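Glutamate racemase (Escherichia coli, PDB 2JFN) belongs to the aspartate/glutamate/hydantoin racemase family, with glutamic acid bound in a pocket between two alpha/beta lobes. Local coordinates at residues Val56-Gly61 and Glu164-Ala169. Residues are numbered along the deposited sequence; the frame is centred on the assembly and turned at random.
Sequences VAFPYG and EMVELA. With GLU (glutamic acid), chain B.
The ring of F58 meets helix 163-174 with its edge, where CG1 of V166 and OE2 of E167 both lie near the ring plane, while CB of P59 sits over the centre of one face, 3.8 Å above the plane. CZ of F58 packs on CG1 of V166 at 3.7 Å, an apolar touch between the CZ corner of the ring edge, with CE1 close by, and a single methyl branch. Beside it, OE2 of E167 approaches CE2 of F58 to 3.1 Å, a position in which the oxygen would meet the weakly positive C-H rim of the ring; the two planes are turned 58° apart. E167 gets there by a bend at chi2 (-51°), which brings its carboxylate back toward the loop. With CG anti to the backbone N (chi1 171°), F58 carries its ring away from the loop backbone toward V166 and E167. No hydrogen bond joins the two segments, and the small interface rests on this one aromatic side chain.

P59 follows F58 through a cis peptide, and just beyond it the backbone grips the side-chain carboxylate of the bound glutamic acid: Y60 N donates to OE2 of the ligand and G61 N to OE1, each at 2.9 Å. CD1 of F58 lies 3.6 Å from the same ligand OE2, placing the ring beside the bound carboxylate. S29, T94 and H206 are among the residues that hold the ligand further, and D54 bonds the hydroxyl of Y60. The loop after strand 48-53 thus touches a helix following strand 156-161 of the other sheet, linking the two lobes beside the pocket that F58 to G61 line, in the two-lobed alpha/beta fold of the Asp/Glu racemase family with its ligand in the cleft.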
ATOM      1  N   VAL A  56      14.949   2.514   4.763  1.00 25.66           N
ATOM      2  CA  VAL A  56      16.254   2.879   4.209  1.00 26.16           C
ATOM      3  C   VAL A  56      16.161   3.492   2.806  1.00 26.34           C
ATOM      4  O   VAL A  56      16.875   4.448   2.489  1.00 26.27           O
ATOM      5  CB  VAL A  56      17.198   1.644   4.149  1.00 26.47           C
ATOM      6  CG1 VAL A  56      18.417   1.937   3.270  1.00 26.82           C
ATOM      7  CG2 VAL A  56      17.657   1.279   5.555  1.00 26.75           C
ATOM      8  N   ALA A  57      15.279   2.954   1.969  1.00 25.69           N
ATOM      9  CA  ALA A  57      15.155   3.459   0.611  1.00 25.62           C
ATOM     10  C   ALA A  57      13.868   4.240   0.342  1.00 25.80           C
ATOM     11  O   ALA A  57      13.654   4.713  -0.771  1.00 25.99           O
ATOM     12  CB  ALA A  57      15.300   2.313  -0.380  1.00 25.61           C
ATOM     13  N   PHE A  58      13.012   4.374   1.351  1.00 25.66           N
ATOM     14  CA  PHE A  58      11.778   5.145   1.189  1.00 25.94           C
ATOM     15  C   PHE A  58      12.236   6.575   0.899  1.00 26.23           C
ATOM     16  O   PHE A  58      13.178   7.051   1.530  1.00 26.27           O
ATOM     17  CB  PHE A  58      10.964   5.140   2.488  1.00 25.77           C
ATOM     18  CG  PHE A  58       9.794   6.083   2.469  1.00 26.33           C
ATOM     19  CD1 PHE A  58       8.560   5.677   1.964  1.00 26.01           C
ATOM     20  CD2 PHE A  58       9.942   7.397   2.907  1.00 26.14           C
ATOM     21  CE1 PHE A  58       7.489   6.567   1.892  1.00 26.79           C
ATOM     22  CE2 PHE A  58       8.874   8.299   2.839  1.00 27.07           C
ATOM     23  CZ  PHE A  58       7.648   7.884   2.331  1.00 27.22           C
ATOM     24  N   PRO A  59      11.568   7.288  -0.029  1.00 26.87           N
ATOM     25  CA  PRO A  59      10.414   6.893  -0.847  1.00 27.09           C
ATOM     26  C   PRO A  59      10.791   6.218  -2.166  1.00 27.44           C
ATOM     27  O   PRO A  59      11.792   6.565  -2.797  1.00 26.87           O
ATOM     28  CB  PRO A  59       9.694   8.220  -1.074  1.00 27.32           C
ATOM     29  CG  PRO A  59      10.839   9.161  -1.253  1.00 27.45           C
ATOM     30  CD  PRO A  59      11.811   8.741  -0.151  1.00 27.24           C
ATOM     31  N   TYR A  60       9.976   5.247  -2.570  1.00 28.08           N
ATOM     32  CA  TYR A  60      10.192   4.508  -3.812  1.00 29.46           C
ATOM     33  C   TYR A  60       9.732   5.313  -5.043  1.00 30.92           C
ATOM     34  O   TYR A  60      10.245   5.124  -6.149  1.00 30.67           O
ATOM     35  CB  TYR A  60       9.433   3.172  -3.758  1.00 28.52           C
ATOM     36  CG  TYR A  60      10.125   2.049  -2.998  1.00 27.75           C
ATOM     37  CD1 TYR A  60      11.188   2.300  -2.121  1.00 27.37           C
ATOM     38  CD2 TYR A  60       9.698   0.726  -3.150  1.00 27.09           C
ATOM     39  CE1 TYR A  60      11.810   1.249  -1.413  1.00 26.91           C
ATOM     40  CE2 TYR A  60      10.303  -0.318  -2.458  1.00 27.19           C
ATOM     41  CZ  TYR A  60      11.356  -0.056  -1.591  1.00 27.07           C
ATOM     42  OH  TYR A  60      11.943  -1.103  -0.913  1.00 25.80           O
ATOM     43  N   GLY A  61       8.769   6.208  -4.839  1.00 33.00           N
ATOM     44  CA  GLY A  61       8.246   7.013  -5.933  1.00 35.24           C
ATOM     45  C   GLY A  61       9.289   7.652  -6.834  1.00 37.04           C
ATOM     46  O   GLY A  61       9.106   7.727  -8.050  1.00 37.85           O
ATOM     47  N   GLU A 164       3.783  14.709  -1.477  1.00 29.32           N
ATOM     48  CA  GLU A 164       3.560  15.375  -0.200  1.00 29.78           C
ATOM     49  C   GLU A 164       2.495  14.659   0.634  1.00 29.30           C
ATOM     50  O   GLU A 164       2.591  14.578   1.862  1.00 28.77           O
ATOM     51  CB  GLU A 164       3.137  16.826  -0.428  1.00 31.44           C
ATOM     52  CG  GLU A 164       3.045  17.633   0.857  1.00 34.82           C
ATOM     53  CD  GLU A 164       2.692  19.089   0.616  1.00 36.46           C
ATOM     54  OE1 GLU A 164       2.760  19.538  -0.551  1.00 38.07           O
ATOM     55  OE2 GLU A 164       2.359  19.786   1.600  1.00 37.79           O
ATOM     56  N   MET A 165       1.472  14.138  -0.029  1.00 28.45           N
ATOM     57  CA  MET A 165       0.421  13.441   0.701  1.00 28.20           C
ATOM     58  C   MET A 165       0.994  12.182   1.353  1.00 27.54           C
ATOM     59  O   MET A 165       0.577  11.785   2.444  1.00 27.24           O
ATOM     60  CB  MET A 165      -0.725  13.082  -0.242  1.00 28.91           C
ATOM     61  CG  MET A 165      -2.012  12.742   0.494  1.00 30.59           C
ATOM     62  SD  MET A 165      -3.395  12.433  -0.621  1.00 31.94           S
ATOM     63  CE  MET A 165      -3.815  14.085  -1.112  1.00 31.97           C
ATOM     64  N   VAL A 166       1.955  11.554   0.682  1.00 26.73           N
ATOM     65  CA  VAL A 166       2.578  10.362   1.235  1.00 26.74           C
ATOM     66  C   VAL A 166       3.244  10.751   2.552  1.00 27.07           C
ATOM     67  O   VAL A 166       3.138  10.039   3.546  1.00 26.02           O
ATOM     68  CB  VAL A 166       3.641   9.783   0.282  1.00 26.61           C
ATOM     69  CG1 VAL A 166       4.306   8.570   0.925  1.00 26.96           C
ATOM     70  CG2 VAL A 166       2.995   9.396  -1.041  1.00 26.49           C
ATOM     71  N   GLU A 167       3.926  11.894   2.545  1.00 27.89           N
ATOM     72  CA  GLU A 167       4.609  12.390   3.733  1.00 29.12           C
ATOM     73  C   GLU A 167       3.629  12.733   4.845  1.00 28.28           C
ATOM     74  O   GLU A 167       3.923  12.542   6.024  1.00 28.26           O
ATOM     75  CB  GLU A 167       5.451  13.624   3.387  1.00 31.04           C
ATOM     76  CG  GLU A 167       6.710  13.300   2.615  1.00 34.37           C
ATOM     77  CD  GLU A 167       7.532  12.209   3.285  1.00 36.89           C
ATOM     78  OE1 GLU A 167       7.736  12.276   4.519  1.00 38.46           O
ATOM     79  OE2 GLU A 167       7.979  11.277   2.579  1.00 38.74           O
ATOM     80  N   LEU A 168       2.464  13.247   4.472  1.00 28.21           N
ATOM     81  CA  LEU A 168       1.456  13.590   5.461  1.00 28.05           C
ATOM     82  C   LEU A 168       1.024  12.311   6.168  1.00 27.93           C
ATOM     83  O   LEU A 168       0.843  12.295   7.388  1.00 28.11           O
ATOM     84  CB  LEU A 168       0.259  14.272   4.784  1.00 28.07           C
ATOM     85  CG  LEU A 168       0.557  15.687   4.281  1.00 28.26           C
ATOM     86  CD1 LEU A 168      -0.641  16.237   3.536  1.00 28.45           C
ATOM     87  CD2 LEU A 168       0.909  16.577   5.463  1.00 28.49           C
ATOM     88  N   ALA A 169       0.883  11.233   5.401  1.00 27.73           N
ATOM     89  CA  ALA A 169       0.486   9.944   5.966  1.00 28.12           C
ATOM     90  C   ALA A 169       1.595   9.441   6.888  1.00 28.18           C
ATOM     91  O   ALA A 169       1.325   8.968   7.994  1.00 28.29           O
ATOM     92  CB  ALA A 169       0.218   8.924   4.844  1.00 27.69           C
TER
HETATM   93  N   GLU B1287       2.814   2.977  -0.090  1.00 27.57           N
HETATM   94  CA  GLU B1287       3.173   3.807  -1.244  1.00 28.20           C
HETATM   95  C   GLU B1287       2.690   3.117  -2.505  1.00 28.44           C
HETATM   96  O   GLU B1287       1.573   2.482  -2.500  1.00 28.04           O
HETATM   97  CB  GLU B1287       4.696   4.003  -1.288  1.00 28.42           C
HETATM   98  CG  GLU B1287       5.043   5.484  -1.561  1.00 28.59           C
HETATM   99  CD  GLU B1287       6.518   5.644  -1.906  1.00 29.41           C
HETATM  100  OE1 GLU B1287       6.869   6.518  -2.695  1.00 29.10           O
HETATM  101  OE2 GLU B1287       7.370   4.911  -1.394  1.00 28.72           O
HETATM  102  OXT GLU B1287       3.382   3.176  -3.574  1.00 29.50           O